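Local coordinates for unsaturated glucuronyl hydrolase (PDB 2ZZR), which hydrolyses unsaturated chondroitin, hyaluronan and heparin disaccharides, releasing the unsaturated uronic acid from their non-reducing end, at residues S99-I104 and D132-E137. Residues are numbered along the deposited sequence; the frame is centred on the assembly and turned at random.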
ATOM      1  N   SER A  99       1.534  21.176  -6.705  1.00 18.42           N
ATOM      2  CA  SER A  99       2.499  21.120  -5.607  1.00 18.55           C
ATOM      3  C   SER A  99       3.485  19.965  -5.788  1.00 18.18           C
ATOM      4  O   SER A  99       4.685  20.128  -5.569  1.00 17.92           O
ATOM      5  CB  SER A  99       1.777  20.997  -4.262  1.00 18.71           C
ATOM      6  OG  SER A  99       2.693  20.813  -3.193  1.00 19.56           O
ATOM      7  N   PHE A 100       2.980  18.795  -6.178  1.00 17.92           N
ATOM      8  CA  PHE A 100       3.855  17.655  -6.476  1.00 17.83           C
ATOM      9  C   PHE A 100       4.784  17.929  -7.659  1.00 17.86           C
ATOM     10  O   PHE A 100       5.946  17.532  -7.646  1.00 18.17           O
ATOM     11  CB  PHE A 100       3.040  16.369  -6.682  1.00 17.48           C
ATOM     12  CG  PHE A 100       2.527  15.775  -5.402  1.00 17.18           C
ATOM     13  CD1 PHE A 100       1.184  15.872  -5.060  1.00 15.96           C
ATOM     14  CD2 PHE A 100       3.395  15.129  -4.524  1.00 16.56           C
ATOM     15  CE1 PHE A 100       0.702  15.334  -3.871  1.00 15.79           C
ATOM     16  CE2 PHE A 100       2.929  14.589  -3.332  1.00 15.84           C
ATOM     17  CZ  PHE A 100       1.581  14.691  -2.999  1.00 16.26           C
ATOM     18  N   LEU A 101       4.273  18.615  -8.676  1.00 18.66           N
ATOM     19  CA  LEU A 101       5.101  19.037  -9.797  1.00 19.07           C
ATOM     20  C   LEU A 101       6.210  19.980  -9.324  1.00 19.24           C
ATOM     21  O   LEU A 101       7.365  19.845  -9.736  1.00 19.18           O
ATOM     22  CB  LEU A 101       4.248  19.697 -10.889  1.00 19.23           C
ATOM     23  CG  LEU A 101       4.935  20.095 -12.206  1.00 19.16           C
ATOM     24  CD1 LEU A 101       5.892  19.031 -12.754  1.00 20.03           C
ATOM     25  CD2 LEU A 101       3.884  20.450 -13.250  1.00 19.77           C
ATOM     26  N   ASN A 102       5.859  20.925  -8.455  1.00 19.90           N
ATOM     27  CA  ASN A 102       6.862  21.809  -7.854  1.00 20.36           C
ATOM     28  C   ASN A 102       7.922  21.026  -7.073  1.00 20.21           C
ATOM     29  O   ASN A 102       9.123  21.309  -7.168  1.00 19.99           O
ATOM     30  CB  ASN A 102       6.205  22.837  -6.936  1.00 20.85           C
ATOM     31  CG  ASN A 102       7.224  23.739  -6.251  1.00 22.89           C
ATOM     32  OD1 ASN A 102       7.604  23.509  -5.102  1.00 25.53           O
ATOM     33  ND2 ASN A 102       7.691  24.750  -6.970  1.00 24.62           N
ATOM     34  N   ARG A 103       7.460  20.039  -6.309  1.00 20.01           N
ATOM     35  CA  ARG A 103       8.335  19.224  -5.468  1.00 19.90           C
ATOM     36  C   ARG A 103       9.391  18.456  -6.272  1.00 20.04           C
ATOM     37  O   ARG A 103      10.560  18.394  -5.871  1.00 20.19           O
ATOM     38  CB  ARG A 103       7.502  18.274  -4.598  1.00 19.53           C
ATOM     39  CG  ARG A 103       8.325  17.526  -3.558  1.00 18.90           C
ATOM     40  CD  ARG A 103       7.452  16.720  -2.625  1.00 17.87           C
ATOM     41  NE  ARG A 103       8.264  15.918  -1.710  1.00 16.41           N
ATOM     42  CZ  ARG A 103       7.775  15.098  -0.785  1.00 16.52           C
ATOM     43  NH1 ARG A 103       6.460  14.964  -0.617  1.00 15.50           N
ATOM     44  NH2 ARG A 103       8.610  14.410  -0.016  1.00 16.49           N
ATOM     45  N   ILE A 104       8.991  17.875  -7.404  1.00 20.26           N
ATOM     46  CA  ILE A 104       9.951  17.149  -8.241  1.00 20.55           C
ATOM     47  C   ILE A 104      10.851  18.098  -9.053  1.00 20.99           C
ATOM     48  O   ILE A 104      12.054  17.860  -9.178  1.00 21.18           O
ATOM     49  CB  ILE A 104       9.287  16.018  -9.110  1.00 20.35           C
ATOM     50  CG1 ILE A 104      10.339  15.229  -9.899  1.00 20.44           C
ATOM     51  CG2 ILE A 104       8.209  16.566 -10.046  1.00 20.56           C
ATOM     52  CD1 ILE A 104      11.278  14.402  -9.044  1.00 22.08           C
ATOM     53  N   ASP A 132      -4.595  14.875 -17.542  1.00 22.37           N
ATOM     54  CA  ASP A 132      -3.879  16.137 -17.287  1.00 22.54           C
ATOM     55  C   ASP A 132      -2.383  16.025 -17.594  1.00 22.71           C
ATOM     56  O   ASP A 132      -1.691  15.153 -17.063  1.00 22.56           O
ATOM     57  CB  ASP A 132      -4.116  16.629 -15.855  1.00 22.34           C
ATOM     58  CG  ASP A 132      -3.511  17.998 -15.604  1.00 23.00           C
ATOM     59  OD1 ASP A 132      -4.216  19.006 -15.846  1.00 23.23           O
ATOM     60  OD2 ASP A 132      -2.326  18.067 -15.199  1.00 21.22           O
ATOM     61  N   VAL A 133      -1.893  16.906 -18.464  1.00 22.58           N
ATOM     62  CA  VAL A 133      -0.512  16.822 -18.949  1.00 22.80           C
ATOM     63  C   VAL A 133       0.545  17.193 -17.902  1.00 22.39           C
ATOM     64  O   VAL A 133       1.675  16.709 -17.973  1.00 22.22           O
ATOM     65  CB  VAL A 133      -0.291  17.639 -20.254  1.00 23.04           C
ATOM     66  CG1 VAL A 133      -1.137  17.056 -21.390  1.00 23.70           C
ATOM     67  CG2 VAL A 133      -0.592  19.119 -20.041  1.00 24.06           C
ATOM     68  N   LYS A 134       0.185  18.046 -16.947  1.00 22.34           N
ATOM     69  CA  LYS A 134       1.107  18.394 -15.857  1.00 22.40           C
ATOM     70  C   LYS A 134       1.199  17.248 -14.847  1.00 22.05           C
ATOM     71  O   LYS A 134       2.261  17.006 -14.267  1.00 22.13           O
ATOM     72  CB  LYS A 134       0.705  19.701 -15.172  1.00 22.86           C
ATOM     73  CG  LYS A 134       1.001  20.942 -16.019  1.00 24.09           C
ATOM     74  CD  LYS A 134       0.814  22.230 -15.226  1.00 27.16           C
ATOM     75  CE  LYS A 134       1.225  23.451 -16.048  1.00 29.03           C
ATOM     76  NZ  LYS A 134       2.709  23.621 -16.109  1.00 30.55           N
ATOM     77  N   ALA A 135       0.084  16.545 -14.655  1.00 21.63           N
ATOM     78  CA  ALA A 135       0.063  15.320 -13.845  1.00 21.04           C
ATOM     79  C   ALA A 135       0.956  14.239 -14.467  1.00 20.91           C
ATOM     80  O   ALA A 135       1.704  13.554 -13.759  1.00 20.52           O
ATOM     81  CB  ALA A 135      -1.367  14.816 -13.671  1.00 21.00           C
ATOM     82  N   LEU A 136       0.886  14.100 -15.791  1.00 20.62           N
ATOM     83  CA  LEU A 136       1.766  13.193 -16.516  1.00 20.55           C
ATOM     84  C   LEU A 136       3.232  13.609 -16.386  1.00 20.40           C
ATOM     85  O   LEU A 136       4.094  12.780 -16.113  1.00 20.13           O
ATOM     86  CB  LEU A 136       1.361  13.097 -17.992  1.00 20.64           C
ATOM     87  CG  LEU A 136       2.210  12.200 -18.899  1.00 20.71           C
ATOM     88  CD1 LEU A 136       2.225  10.751 -18.405  1.00 20.68           C
ATOM     89  CD2 LEU A 136       1.726  12.271 -20.348  1.00 20.82           C
ATOM     90  N   GLU A 137       3.498  14.899 -16.584  1.00 20.14           N
ATOM     91  CA  GLU A 137       4.849  15.445 -16.490  1.00 20.25           C
ATOM     92  C   GLU A 137       5.475  15.133 -15.129  1.00 19.24           C
ATOM     93  O   GLU A 137       6.607  14.655 -15.056  1.00 19.17           O
ATOM     94  CB  GLU A 137       4.815  16.957 -16.720  1.00 20.19           C
ATOM     95  CG  GLU A 137       6.177  17.632 -16.680  1.00 21.40           C
ATOM     96  CD  GLU A 137       6.081  19.148 -16.733  1.00 22.04           C
ATOM     97  OE1 GLU A 137       7.091  19.809 -16.417  1.00 24.79           O
ATOM     98  OE2 GLU A 137       5.000  19.678 -17.072  1.00 24.15           O
TER
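L101 reaches from helix 87-105 to helix 133-147, its CD2 branch mainly meeting K134 and its CD1 branch E137. Its CG lies anti to the backbone N (chi1 -175°), which carries the isobutyl fork outward from a CA already only 7.3 Å from K134 CA. The CD2 branch meets the base of the lysine chain, 3.8 Å from K134 CB and 4.0 Å from K134 CG, and it also comes within 3.9 Å of the carbonyl oxygen K134 O. The two side chains cross at about a right angle. Beyond the methylenes, the bend at chi4 (-78°) brings K134 NZ back to the side of the leucine.

The other branch, CD1, abuts the glutamate head, with E137 OE1 3.9 Å away; E137 OE2 lies 4.1 Å from L101 CD2. E137 runs extended and crosses the leucine at about a right angle. Its carboxylate touches L101 by van der Waals contact; the polar partner of OE1 is K141, one turn further along the same helix, in a salt bridge.

At the start of the helix that bears K134 and E137, D132 is the N-cap: OD2 accepts from A135 N at 2.9 Å through its anti lone pair and, weakly, from K134 N. The join is small, 156 Å² in all, and lies away from the catalytic and substrate-binding residues. It packs the C-terminal part of helix 87-105 against the first turns of helix 133-147, neighbours in the (alpha/alpha)6 barrel of glycosyl hydrolase family 88, with L98 touching K134, while helix 115-130 packs on F100 through S122 and Y119 and on I104 through Y119.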